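Local coordinates for deoxyribodipyrimidine photo-lyase (Oryza sativa Japonica Group, PDB 3UMV), which repairs UV-damaged DNA by splitting cyclobutane pyrimidine dimers in a light-dependent reaction that uses FAD, at residues R25-H30 with P173-S178. Sequence-based numbering, arbitrary orientation.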
loop_
_atom_site.group_PDB
_atom_site.type_symbol
_atom_site.label_atom_id
_atom_site.label_comp_id
_atom_site.label_asym_id
_atom_site.label_seq_id
_atom_site.Cartn_x
_atom_site.Cartn_y
_atom_site.Cartn_z
ATOM N N ARG A 25 7.323 9.869 -15.619
ATOM C CA ARG A 25 7.385 9.343 -14.249
ATOM C C ARG A 25 8.063 10.313 -13.274
ATOM O O ARG A 25 8.000 10.109 -12.070
ATOM C CB ARG A 25 8.143 8.010 -14.176
ATOM C CG ARG A 25 7.658 6.901 -15.093
ATOM C CD ARG A 25 8.228 5.578 -14.612
ATOM N NE ARG A 25 8.244 4.541 -15.642
ATOM C CZ ARG A 25 7.290 3.621 -15.779
ATOM N NH1 ARG A 25 7.372 2.687 -16.740
ATOM N NH2 ARG A 25 6.256 3.640 -14.953
ATOM N N VAL A 26 8.709 11.352 -13.805
ATOM C CA VAL A 26 9.532 12.267 -13.014
ATOM C C VAL A 26 8.917 13.659 -12.891
ATOM O O VAL A 26 8.628 14.311 -13.885
ATOM C CB VAL A 26 10.951 12.392 -13.614
ATOM C CG1 VAL A 26 11.797 13.376 -12.810
ATOM C CG2 VAL A 26 11.618 11.023 -13.663
ATOM N N ARG A 27 8.693 14.095 -11.661
ATOM C CA ARG A 27 8.154 15.420 -11.412
ATOM C C ARG A 27 9.259 16.240 -10.762
ATOM O O ARG A 27 9.706 15.924 -9.664
ATOM C CB ARG A 27 6.913 15.324 -10.514
ATOM C CG ARG A 27 6.385 16.663 -10.030
ATOM C CD ARG A 27 5.034 16.524 -9.327
ATOM N NE ARG A 27 5.169 16.135 -7.925
ATOM C CZ ARG A 27 5.177 16.996 -6.909
ATOM N NH1 ARG A 27 5.060 18.296 -7.140
ATOM N NH2 ARG A 27 5.302 16.559 -5.659
ATOM N N VAL A 28 9.720 17.267 -11.463
ATOM C CA VAL A 28 10.743 18.152 -10.929
ATOM C C VAL A 28 10.066 19.190 -10.037
ATOM O O VAL A 28 9.387 20.085 -10.520
ATOM C CB VAL A 28 11.538 18.834 -12.048
ATOM C CG1 VAL A 28 12.516 19.833 -11.461
ATOM C CG2 VAL A 28 12.263 17.786 -12.894
ATOM N N ILE A 29 10.235 19.034 -8.728
ATOM C CA ILE A 29 9.586 19.905 -7.749
ATOM C C ILE A 29 10.343 21.215 -7.641
ATOM O O ILE A 29 9.757 22.283 -7.522
ATOM C CB ILE A 29 9.544 19.244 -6.355
ATOM C CG1 ILE A 29 8.665 17.995 -6.396
ATOM C CG2 ILE A 29 9.018 20.225 -5.311
ATOM C CD1 ILE A 29 8.517 17.303 -5.061
ATOM N N HIS A 30 11.662 21.115 -7.660
ATOM C CA HIS A 30 12.513 22.290 -7.673
ATOM C C HIS A 30 13.752 22.015 -8.512
ATOM O O HIS A 30 14.467 21.044 -8.279
ATOM C CB HIS A 30 12.897 22.691 -6.252
ATOM C CG HIS A 30 13.631 23.990 -6.181
ATOM N ND1 HIS A 30 14.944 24.083 -5.780
ATOM C CD2 HIS A 30 13.240 25.250 -6.485
ATOM C CE1 HIS A 30 15.327 25.348 -5.822
ATOM N NE2 HIS A 30 14.312 26.076 -6.252
ATOM N N PRO A 173 2.274 6.571 -14.352
ATOM C CA PRO A 173 2.434 7.630 -13.346
ATOM C C PRO A 173 1.104 8.250 -12.955
ATOM O O PRO A 173 0.268 8.509 -13.829
ATOM C CB PRO A 173 3.315 8.649 -14.067
ATOM C CG PRO A 173 4.109 7.828 -15.030
ATOM C CD PRO A 173 3.225 6.706 -15.471
ATOM N N VAL A 174 0.903 8.465 -11.654
ATOM C CA VAL A 174 -0.383 8.939 -11.144
ATOM C C VAL A 174 -0.862 10.254 -11.797
ATOM O O VAL A 174 -2.057 10.418 -12.068
ATOM C CB VAL A 174 -0.347 9.097 -9.607
ATOM C CG1 VAL A 174 0.683 10.179 -9.195
ATOM C CG2 VAL A 174 -1.738 9.441 -9.088
ATOM N N TRP A 175 0.057 11.183 -12.056
ATOM C CA TRP A 175 -0.329 12.481 -12.626
ATOM C C TRP A 175 -0.548 12.398 -14.139
ATOM O O TRP A 175 -1.109 13.309 -14.753
ATOM C CB TRP A 175 0.718 13.559 -12.275
ATOM C CG TRP A 175 2.095 13.013 -12.269
ATOM C CD1 TRP A 175 2.827 12.613 -13.356
ATOM C CD2 TRP A 175 2.916 12.767 -11.122
ATOM N NE1 TRP A 175 4.055 12.143 -12.956
ATOM C CE2 TRP A 175 4.133 12.222 -11.590
ATOM C CE3 TRP A 175 2.745 12.963 -9.750
ATOM C CZ2 TRP A 175 5.163 11.864 -10.734
ATOM C CZ3 TRP A 175 3.773 12.619 -8.902
ATOM C CH2 TRP A 175 4.970 12.080 -9.394
ATOM N N THR A 176 -0.129 11.284 -14.730
ATOM C CA THR A 176 -0.276 11.058 -16.161
ATOM C C THR A 176 -1.492 10.185 -16.474
ATOM O O THR A 176 -2.167 10.384 -17.485
ATOM C CB THR A 176 0.974 10.380 -16.722
ATOM O OG1 THR A 176 2.100 11.241 -16.524
ATOM C CG2 THR A 176 0.815 10.089 -18.203
ATOM N N ALA A 177 -1.799 9.228 -15.597
ATOM C CA ALA A 177 -2.874 8.271 -15.894
ATOM C C ALA A 177 -4.185 8.996 -16.168
ATOM O O ALA A 177 -4.904 8.695 -17.123
ATOM C CB ALA A 177 -3.053 7.288 -14.726
ATOM N N SER A 178 -4.495 9.937 -15.287
ATOM C CA SER A 178 -5.632 10.814 -15.458
ATOM C C SER A 178 -5.286 12.161 -14.853
ATOM O O SER A 178 -4.436 12.261 -13.956
ATOM C CB SER A 178 -6.889 10.245 -14.799
ATOM O OG SER A 178 -8.001 11.087 -15.041
#
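Arg25 and Arg27 meet Pro173 and Trp175 in a mostly apolar contact, built round a CH-pi interaction. It lies in the photolyase alpha/beta domain. Strand 26-28 is an outermost strand of the mixed sheet and runs antiparallel to strand 162-166. The weakly bonded helical turn 174-177 follows that neighbour in the chain, so the contact joins the sheet's edge to the chain leaving it.

Arg27 CB sits over one face of the Trp175 six-membered ring, 4.2 Å from its centroid and 23° off the ring normal. CG of Arg27 is anti to the backbone N (chi1 172°), and a bend at chi3 then turns NE back toward the ring plane, so that it hangs above and just beyond the rim, 3.9 Å from Trp175 CZ3. The guanidinium is tilted 63° from the ring plane, so the two do not stack, and its NH2 donates a hydrogen bond to Gln165 OE1. Val174 CG1 packs on the other face of the indole, near its margin. At the ring edge, in plane, Arg25 O approaches Trp175 CZ2 at 3.6 Å. Trp175 NE1 donates a hydrogen bond to Ser24 O, which probably helps to hold the ring's rotation. A leucine in place of Trp175 would probably leave Ser24 O without this donor and Arg27 CB without a flat surface to rest on.

Arg25 reaches past Pro173 with its chain extended from CG to NE. Its guanidinium hydrogen-bonds to two backbone carbonyls, Val171 O through NH2 and Tyr199 O through NH1. Nearer the backbone, Arg25 CG touches Pro173 CG at 3.7 Å.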